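Local coordinates for Glyco_hydro_cc domain-containing protein (Trichoderma gamsii, PDB 6UBD) that probably binds beta-1,3-glucan oligosaccharides, as an oligosaccharide-binding member of glycoside hydrolase family 128, subgroup VII, at residues M102-P107 with V124-S129; T200-V205 with D229-N234; L238-T243 with Q266-A271. One frame throughout, in Å; residues are numbered along the deposited sequence. Where two conformers were deposited one is given.

Overall arrangement
All three contacts belong to one glycosyl hydrolase core, a curled, largely parallel sheet with helices around it, as in a TIM barrel. They follow in series along the chain. Contact 1 joins the loop after strand 100-102 to helix 120-136 and sits about 24 Å, centre to centre, from contact 2 and about 26 Å from contact 3, across the centre of the chain. Contacts 2 and 3 are neighbours, about 8 Å between centres: strands 197-206 and 237-243 lie side by side in the sheet, covered by helices 217-233 and 263-273. Even so, inner residues of contacts 1 and 2 meet, Met102 packing on Thr200 and Asn105 on Glu201, while the helices pack outside the barrel.

Contact 1 of 3, residues M102-P107 with V124-S129; sequences MGFNEP and VSLWNS
Phe104 reaches out of its loop with the far end of its ring and meets Leu126 on helix 120-136. CZ of Phe104 lies 3.6 Å from CB of Leu126, and CE1 is almost as near to that carbon, so the ring tip is laid against the base of the leucine side chain; CD1 of Leu126 touches CE1 of Phe104 more loosely at 4.0 Å. The backbone N of Trp127 stands at the edge of the same ring, near its plane, 3.9 Å from CZ of Phe104. With CG of Phe104 anti to the carbonyl carbon (chi1 -39°), the ring is carried out to the helix. Beside it, Gly103 brings its CA to the edge of the indole, 4.1 Å from CZ3 of Trp127. The indole is also tied down at its polar end, where NE1 of Trp127 donates to Lys165 O.

This inner side, made by Gly103, Phe104 and Trp127, is buried and mostly apolar, with no hydrogen bond between the two segments. Ser125 and Ser129, on the same helix, are exposed, so the contact thins out toward solvent beyond Leu126, which is itself partly exposed. Replacing Phe104 by an alanine would probably leave CB of Leu126 without its ring partner and open a gap between loop and helix.

Directly after Phe104, Asn105, Glu106 and Pro107 form an Asn-Glu-Pro sequence just past the end of strand 100-102, reminiscent of clan GH-A hydrolases; the loop-to-helix packing behind it is that of a TIM-barrel beta-alpha unit.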
loop_
_atom_site.group_PDB
_atom_site.type_symbol
_atom_site.label_atom_id
_atom_site.label_comp_id
_atom_site.label_asym_id
_atom_site.label_seq_id
_atom_site.Cartn_x
_atom_site.Cartn_y
_atom_site.Cartn_z
ATOM N N MET A 102 3.340 3.493 -7.611
ATOM C CA MET A 102 4.134 2.711 -6.670
ATOM C C MET A 102 4.949 1.620 -7.399
ATOM O O MET A 102 4.431 0.958 -8.338
ATOM C CB MET A 102 3.215 2.023 -5.631
ATOM C CG MET A 102 2.327 2.969 -4.799
ATOM S SD MET A 102 1.124 2.203 -3.760
ATOM C CE MET A 102 -0.027 1.497 -4.936
ATOM N N GLY A 103 6.124 1.304 -6.833
ATOM C CA GLY A 103 6.920 0.170 -7.291
ATOM C C GLY A 103 6.515 -1.179 -6.716
ATOM O O GLY A 103 5.337 -1.357 -6.228
ATOM N N PHE A 104 7.428 -2.133 -6.775
ATOM C CA PHE A 104 7.109 -3.572 -6.706
ATOM C C PHE A 104 6.448 -3.953 -5.353
ATOM O O PHE A 104 6.851 -3.435 -4.305
ATOM C CB PHE A 104 8.329 -4.435 -6.978
ATOM C CG PHE A 104 9.208 -3.862 -8.065
ATOM C CD1 PHE A 104 8.775 -3.760 -9.399
ATOM C CD2 PHE A 104 10.445 -3.313 -7.756
ATOM C CE1 PHE A 104 9.546 -3.136 -10.381
ATOM C CE2 PHE A 104 11.192 -2.663 -8.734
ATOM C CZ PHE A 104 10.748 -2.572 -10.017
ATOM N N ASN A 105 5.569 -4.963 -5.478
ATOM C CA ASN A 105 4.885 -5.499 -4.263
ATOM C C ASN A 105 5.678 -6.669 -3.654
ATOM O O ASN A 105 5.565 -7.771 -4.188
ATOM C CB ASN A 105 3.442 -5.835 -4.641
ATOM C CG ASN A 105 2.598 -6.250 -3.438
ATOM O OD1 ASN A 105 2.192 -5.326 -2.709
ATOM N ND2 ASN A 105 2.519 -7.543 -3.149
ATOM N N GLU A 106 6.407 -6.408 -2.572
ATOM C CA GLU A 106 7.078 -7.503 -1.799
ATOM C C GLU A 106 8.054 -8.293 -2.694
ATOM O O GLU A 106 7.996 -9.513 -2.785
ATOM C CB GLU A 106 6.010 -8.406 -1.149
ATOM C CG GLU A 106 5.113 -7.613 -0.127
ATOM C CD GLU A 106 4.157 -8.488 0.658
ATOM O OE1 GLU A 106 3.965 -9.669 0.265
ATOM O OE2 GLU A 106 3.551 -7.950 1.647
ATOM N N PRO A 107 9.070 -7.618 -3.294
ATOM C CA PRO A 107 10.098 -8.331 -4.079
ATOM C C PRO A 107 10.895 -9.296 -3.201
ATOM O O PRO A 107 11.549 -10.206 -3.773
ATOM C CB PRO A 107 10.907 -7.175 -4.668
ATOM C CG PRO A 107 10.841 -6.086 -3.616
ATOM C CD PRO A 107 9.386 -6.175 -3.151
ATOM N N VAL A 124 16.231 -2.856 -10.150
ATOM C CA VAL A 124 16.857 -1.612 -10.683
ATOM C C VAL A 124 16.567 -1.432 -12.192
ATOM O O VAL A 124 16.154 -0.326 -12.627
ATOM C CB VAL A 124 18.387 -1.639 -10.479
ATOM C CG1 VAL A 124 19.087 -0.558 -11.270
ATOM C CG2 VAL A 124 18.723 -1.573 -8.972
ATOM N N SER A 125 16.645 -2.538 -12.945
ATOM C CA SER A 125 16.425 -2.458 -14.405
ATOM C C SER A 125 14.975 -2.068 -14.712
ATOM O O SER A 125 14.704 -1.161 -15.553
ATOM C CB SER A 125 16.752 -3.781 -15.069
ATOM O OG SER A 125 16.568 -3.705 -16.493
ATOM N N LEU A 126 14.018 -2.658 -13.984
ATOM C CA LEU A 126 12.569 -2.338 -14.188
ATOM C C LEU A 126 12.290 -0.917 -13.730
ATOM O O LEU A 126 11.531 -0.181 -14.410
ATOM C CB LEU A 126 11.699 -3.332 -13.418
ATOM C CG LEU A 126 11.686 -4.768 -13.931
ATOM C CD1 LEU A 126 11.283 -5.730 -12.814
ATOM C CD2 LEU A 126 10.753 -4.883 -15.149
ATOM N N TRP A 127 12.843 -0.514 -12.606
ATOM C CA TRP A 127 12.598 0.840 -12.061
ATOM C C TRP A 127 13.106 1.868 -13.079
ATOM O O TRP A 127 12.344 2.804 -13.471
ATOM C CB TRP A 127 13.298 1.022 -10.701
ATOM C CG TRP A 127 13.091 2.368 -10.085
ATOM C CD1 TRP A 127 13.795 3.521 -10.289
ATOM C CD2 TRP A 127 12.064 2.738 -9.141
ATOM N NE1 TRP A 127 13.283 4.583 -9.567
ATOM C CE2 TRP A 127 12.261 4.086 -8.787
ATOM C CE3 TRP A 127 11.069 2.016 -8.445
ATOM C CZ2 TRP A 127 11.399 4.768 -7.900
ATOM C CZ3 TRP A 127 10.203 2.684 -7.556
ATOM C CH2 TRP A 127 10.400 4.040 -7.273
ATOM N N ASN A 128 14.359 1.746 -13.542
ATOM C CA ASN A 128 14.916 2.762 -14.445
ATOM C C ASN A 128 14.194 2.715 -15.793
ATOM O O ASN A 128 14.055 3.786 -16.463
ATOM C CB ASN A 128 16.440 2.560 -14.625
ATOM C CG ASN A 128 17.245 2.985 -13.413
ATOM O OD1 ASN A 128 16.723 3.737 -12.561
ATOM N ND2 ASN A 128 18.478 2.454 -13.331
ATOM N N SER A 129 13.769 1.555 -16.293
ATOM C CA SER A 129 13.174 1.478 -17.667
ATOM C C SER A 129 11.730 1.994 -17.673
ATOM O O SER A 129 11.297 2.605 -18.662
ATOM C CB SER A 129 13.170 0.013 -18.090
ATOM O OG SER A 129 12.512 -0.216 -19.326
#

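Contact 2 of 3, residues T200-V205 with D229-N234; sequences TEFACV and DLFEAN
CG of Phe202 sits between its own backbone N and carbonyl carbon (chi1 73°), while CG of Phe231 lies anti to the carbonyl carbon (chi1 -70°), and with these two turns the rings meet midway between strand and helix. The CA atoms of Phe202 and Phe231 remain 11.3 Å apart, so the two side chains alone span the distance. The pair is T-shaped: the edge of Phe231 points at the face of Phe202, with the planes at 68° and the ring centroids 5.6 Å apart. CE2 of Phe231 does the touching, 3.8 Å from CD2 of Phe202 and over the rim of that ring rather than its centre.

Both rings are buried, and neighbours hold them from other directions. Trp223 and Ile227, earlier on helix 217-233, also pack on Phe202, while Val182 of helix 179-193 and the ring of Tyr240 lie against Phe231. Helix 217-233 thus covers the outward side of strand 197-206, then leads back into strand 237-243, parallel to the first and next to it. That is a beta-alpha-beta crossover, the repeating element of a TIM barrel.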
loop_
_atom_site.group_PDB
_atom_site.type_symbol
_atom_site.label_atom_id
_atom_site.label_comp_id
_atom_site.label_asym_id
_atom_site.label_seq_id
_atom_site.Cartn_x
_atom_site.Cartn_y
_atom_site.Cartn_z
ATOM N N THR A 200 0.818 1.114 2.552
ATOM C CA THR A 200 0.051 0.734 1.351
ATOM C C THR A 200 -0.747 -0.574 1.543
ATOM O O THR A 200 -1.632 -0.873 0.706
ATOM C CB THR A 200 0.969 0.734 0.123
ATOM O OG1 THR A 200 1.984 -0.260 0.350
ATOM C CG2 THR A 200 1.556 2.121 -0.181
ATOM N N GLU A 201 -0.407 -1.321 2.587
ATOM C CA GLU A 201 -1.283 -2.412 3.109
ATOM C C GLU A 201 -1.061 -2.464 4.615
ATOM O O GLU A 201 0.056 -2.359 5.073
ATOM C CB GLU A 201 -0.961 -3.816 2.607
ATOM C CG GLU A 201 -1.207 -4.049 1.101
ATOM C CD GLU A 201 -0.844 -5.469 0.717
ATOM O OE1 GLU A 201 -1.161 -6.376 1.491
ATOM O OE2 GLU A 201 -0.277 -5.690 -0.349
ATOM N N PHE A 202 -2.141 -2.675 5.406
ATOM C CA PHE A 202 -2.042 -3.034 6.861
ATOM C C PHE A 202 -3.150 -4.017 7.233
ATOM O O PHE A 202 -4.232 -4.047 6.627
ATOM C CB PHE A 202 -1.975 -1.789 7.770
ATOM C CG PHE A 202 -3.311 -1.047 7.879
ATOM C CD1 PHE A 202 -4.314 -1.490 8.753
ATOM C CD2 PHE A 202 -3.547 0.105 7.150
ATOM C CE1 PHE A 202 -5.525 -0.810 8.814
ATOM C CE2 PHE A 202 -4.784 0.763 7.199
ATOM C CZ PHE A 202 -5.763 0.307 8.044
ATOM N N ALA A 203 -2.778 -4.884 8.175
ATOM C CA ALA A 203 -3.760 -5.821 8.788
ATOM C C ALA A 203 -3.183 -6.310 10.100
ATOM O O ALA A 203 -1.961 -6.349 10.361
ATOM C CB ALA A 203 -4.040 -7.050 7.934
ATOM N N CYS A 204 -4.083 -6.724 11.020
ATOM C CA CYS A 204 -3.732 -7.269 12.364
ATOM C C CYS A 204 -3.306 -8.738 12.189
ATOM O O CYS A 204 -4.126 -9.596 11.801
ATOM C CB CYS A 204 -4.939 -7.164 13.288
ATOM S SG CYS A 204 -4.656 -7.598 15.032
ATOM N N VAL A 205 -2.027 -9.000 12.432
ATOM C CA VAL A 205 -1.384 -10.334 12.252
ATOM C C VAL A 205 -0.361 -10.518 13.367
ATOM O O VAL A 205 0.404 -9.615 13.708
ATOM C CB VAL A 205 -0.701 -10.476 10.885
ATOM C CG1 VAL A 205 -0.121 -11.886 10.713
ATOM C CG2 VAL A 205 -1.594 -10.093 9.728
ATOM N N ASP A 229 -6.008 6.219 14.626
ATOM C CA ASP A 229 -5.643 7.400 15.428
ATOM C C ASP A 229 -4.123 7.643 15.340
ATOM O O ASP A 229 -3.690 8.808 15.299
ATOM C CB ASP A 229 -6.112 7.233 16.886
ATOM C CG ASP A 229 -7.612 7.324 17.129
ATOM O OD1 ASP A 229 -8.311 7.891 16.237
ATOM O OD2 ASP A 229 -8.076 6.854 18.242
ATOM N N LEU A 230 -3.355 6.576 15.483
ATOM C CA LEU A 230 -1.865 6.692 15.466
ATOM C C LEU A 230 -1.414 7.284 14.111
ATOM O O LEU A 230 -0.622 8.244 14.098
ATOM C CB LEU A 230 -1.237 5.333 15.747
ATOM C CG LEU A 230 0.315 5.248 15.927
ATOM C CD1 LEU A 230 0.641 3.903 16.604
ATOM C CD2 LEU A 230 1.102 5.360 14.660
ATOM N N PHE A 231 -1.929 6.718 13.024
ATOM C CA PHE A 231 -1.528 7.214 11.663
ATOM C C PHE A 231 -1.926 8.685 11.506
ATOM O O PHE A 231 -1.139 9.476 10.962
ATOM C CB PHE A 231 -2.217 6.372 10.570
ATOM C CG PHE A 231 -1.733 4.941 10.408
ATOM C CD1 PHE A 231 -0.467 4.511 10.778
ATOM C CD2 PHE A 231 -2.570 3.993 9.825
ATOM C CE1 PHE A 231 -0.057 3.194 10.576
ATOM C CE2 PHE A 231 -2.141 2.688 9.581
ATOM C CZ PHE A 231 -0.845 2.312 9.918
ATOM N N GLU A 232 -3.164 9.078 11.872
ATOM C CA GLU A 232 -3.629 10.489 11.668
ATOM C C GLU A 232 -2.745 11.482 12.462
ATOM O O GLU A 232 -2.420 12.565 11.944
ATOM C CB GLU A 232 -5.131 10.629 11.948
ATOM C CG GLU A 232 -6.024 9.940 10.918
ATOM C CD GLU A 232 -6.112 10.660 9.574
ATOM O OE1 GLU A 232 -5.614 11.828 9.449
ATOM O OE2 GLU A 232 -6.686 10.000 8.610
ATOM N N ALA A 233 -2.294 11.106 13.660
ATOM C CA ALA A 233 -1.459 11.983 14.500
ATOM C C ALA A 233 0.022 11.981 14.051
ATOM O O ALA A 233 0.681 12.949 14.381
ATOM C CB ALA A 233 -1.630 11.559 15.938
ATOM N N ASN A 234 0.486 10.952 13.357
ATOM C CA ASN A 234 1.929 10.830 13.072
ATOM C C ASN A 234 2.305 11.751 11.874
ATOM O O ASN A 234 1.753 11.589 10.739
ATOM C CB ASN A 234 2.318 9.380 12.779
ATOM C CG ASN A 234 3.818 9.243 12.611
ATOM O OD1 ASN A 234 4.378 9.571 11.569
ATOM N ND2 ASN A 234 4.463 8.726 13.645
#

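Contact 3 of 3, residues L238-T243 with Q266-A271; sequences LAYAYT and QAYLNA
Tyr268 of helix 263-273 drives its ring in between two tyrosines of strand 237-243. On one face of that ring sits CB of Tyr242, 3.8 Å from the ring centroid and only 11° off the normal, a CH-pi contact over the centre. The rings of Tyr242 and Tyr268 themselves meet obliquely, with planes at 52° and CD2 of Tyr242 3.5 Å from CG of Tyr268; Tyr242 points out toward the helix while Tyr268 points in toward the strand, so they overlap side by side. At the far end, OH of Tyr268 reaches the edge of the Tyr240 ring, near its plane and 3.3 Å from CE1, and CE1 of Tyr268 also lies 3.9 Å from that same Tyr240 carbon. Placing CG of Tyr268 anti to the backbone N carries the ring toward the strand.

The segments run nearly antiparallel, at 160°, with axes 11.0 Å apart at their closest. Strand 237-243 pairs in parallel with 35-38 on one side and 197-206 on the other, so the last strand meets the first, consistent with closure of a TIM barrel, and helix 263-273 packs over that seam.

In a second shell, each hydroxyl is anchored by a hydrogen bond. OH of Tyr268 is hydrogen-bonded to Gly36 O on the first strand, OH of Tyr240 to Glu232 OE2 on helix 217-233, and OH of Tyr242 to Trp252 O. Further out, Trp252 stacks on the ring of Tyr242, and Trp46 meets the Tyr268 ring edge-to-face.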
loop_
_atom_site.group_PDB
_atom_site.type_symbol
_atom_site.label_atom_id
_atom_site.label_comp_id
_atom_site.label_asym_id
_atom_site.label_seq_id
_atom_site.Cartn_x
_atom_site.Cartn_y
_atom_site.Cartn_z
ATOM N N LEU A 238 1.751 9.874 5.585
ATOM C CA LEU A 238 0.937 10.788 4.728
ATOM C C LEU A 238 -0.228 10.046 4.041
ATOM O O LEU A 238 -1.072 10.746 3.465
ATOM C CB LEU A 238 1.834 11.532 3.734
ATOM C CG LEU A 238 2.767 12.573 4.374
ATOM C CD1 LEU A 238 3.411 13.397 3.328
ATOM C CD2 LEU A 238 2.093 13.463 5.455
ATOM N N ALA A 239 -0.300 8.716 4.110
ATOM C CA ALA A 239 -1.403 7.922 3.514
ATOM C C ALA A 239 -1.375 6.549 4.136
ATOM O O ALA A 239 -0.296 6.042 4.515
ATOM C CB ALA A 239 -1.244 7.839 2.000
ATOM N N TYR A 240 -2.559 5.917 4.237
ATOM C CA TYR A 240 -2.669 4.531 4.727
ATOM C C TYR A 240 -3.808 3.812 3.999
ATOM O O TYR A 240 -4.772 4.478 3.570
ATOM C CB TYR A 240 -2.820 4.461 6.252
ATOM C CG TYR A 240 -3.966 5.247 6.837
ATOM C CD1 TYR A 240 -5.285 4.728 6.834
ATOM C CD2 TYR A 240 -3.756 6.504 7.379
ATOM C CE1 TYR A 240 -6.362 5.471 7.357
ATOM C CE2 TYR A 240 -4.824 7.240 7.936
ATOM C CZ TYR A 240 -6.128 6.717 7.905
ATOM O OH TYR A 240 -7.220 7.449 8.422
ATOM N N ALA A 241 -3.790 2.502 3.958
ATOM C CA ALA A 241 -4.779 1.723 3.198
ATOM C C ALA A 241 -5.014 0.332 3.821
ATOM O O ALA A 241 -4.119 -0.504 3.931
ATOM C CB ALA A 241 -4.361 1.577 1.753
ATOM N N TYR A 242 -6.281 0.080 4.235
ATOM C CA TYR A 242 -6.770 -1.238 4.743
ATOM C C TYR A 242 -6.782 -2.258 3.581
ATOM O O TYR A 242 -7.428 -1.932 2.591
ATOM C CB TYR A 242 -8.181 -0.995 5.331
ATOM C CG TYR A 242 -8.857 -2.127 6.079
ATOM C CD1 TYR A 242 -9.099 -3.349 5.471
ATOM C CD2 TYR A 242 -9.278 -1.955 7.399
ATOM C CE1 TYR A 242 -9.731 -4.379 6.162
ATOM C CE2 TYR A 242 -9.958 -2.947 8.086
ATOM C CZ TYR A 242 -10.208 -4.155 7.469
ATOM O OH TYR A 242 -10.858 -5.137 8.228
ATOM N N THR A 243 -6.130 -3.410 3.730
ATOM C CA THR A 243 -6.092 -4.432 2.661
ATOM C C THR A 243 -7.240 -5.434 2.775
ATOM O O THR A 243 -7.578 -5.892 3.897
ATOM C CB THR A 243 -4.721 -5.107 2.623
ATOM O OG1 THR A 243 -4.768 -5.950 1.444
ATOM C CG2 THR A 243 -4.349 -5.934 3.825
ATOM N N GLN A 266 -16.742 -2.241 9.313
ATOM C CA GLN A 266 -17.436 -1.170 10.074
ATOM C C GLN A 266 -16.441 -0.488 11.026
ATOM O O GLN A 266 -16.530 0.712 11.225
ATOM C CB GLN A 266 -18.585 -1.760 10.897
ATOM C CG GLN A 266 -19.804 -2.244 10.086
ATOM C CD GLN A 266 -20.722 -3.160 10.858
ATOM O OE1 GLN A 266 -21.065 -4.280 10.444
ATOM N NE2 GLN A 266 -21.117 -2.644 12.014
ATOM N N ALA A 267 -15.522 -1.228 11.651
ATOM C CA ALA A 267 -14.556 -0.562 12.558
ATOM C C ALA A 267 -13.710 0.460 11.746
ATOM O O ALA A 267 -13.453 1.534 12.174
ATOM C CB ALA A 267 -13.684 -1.597 13.210
ATOM N N TYR A 268 -13.268 0.084 10.538
ATOM C CA TYR A 268 -12.514 1.033 9.673
ATOM C C TYR A 268 -13.385 2.213 9.300
ATOM O O TYR A 268 -12.930 3.377 9.443
ATOM C CB TYR A 268 -11.912 0.337 8.451
ATOM C CG TYR A 268 -10.901 1.184 7.652
ATOM C CD1 TYR A 268 -9.746 1.669 8.284
ATOM C CD2 TYR A 268 -11.093 1.499 6.308
ATOM C CE1 TYR A 268 -8.796 2.377 7.543
ATOM C CE2 TYR A 268 -10.142 2.197 5.559
ATOM C CZ TYR A 268 -8.996 2.641 6.195
ATOM O OH TYR A 268 -8.007 3.268 5.445
ATOM N N LEU A 269 -14.628 1.950 8.859
ATOM C CA LEU A 269 -15.549 3.061 8.472
ATOM C C LEU A 269 -15.679 4.053 9.622
ATOM O O LEU A 269 -15.591 5.304 9.439
ATOM C CB LEU A 269 -16.916 2.480 8.117
ATOM C CG LEU A 269 -18.029 3.479 7.809
ATOM C CD1 LEU A 269 -17.724 4.269 6.610
ATOM C CD2 LEU A 269 -19.378 2.755 7.663
ATOM N N ASN A 270 -15.942 3.550 10.822
ATOM C CA ASN A 270 -16.185 4.442 11.975
ATOM C C ASN A 270 -14.940 5.230 12.375
ATOM O O ASN A 270 -15.017 6.342 12.739
ATOM C CB ASN A 270 -16.822 3.679 13.151
ATOM C CG ASN A 270 -18.228 3.154 12.827
ATOM O OD1 ASN A 270 -18.906 3.613 11.864
ATOM N ND2 ASN A 270 -18.552 2.068 13.491
ATOM N N ALA A 271 -13.760 4.651 12.214
ATOM C CA ALA A 271 -12.447 5.303 12.546
ATOM C C ALA A 271 -12.165 6.412 11.535
ATOM O O ALA A 271 -11.903 7.558 11.950
ATOM C CB ALA A 271 -11.338 4.276 12.611
#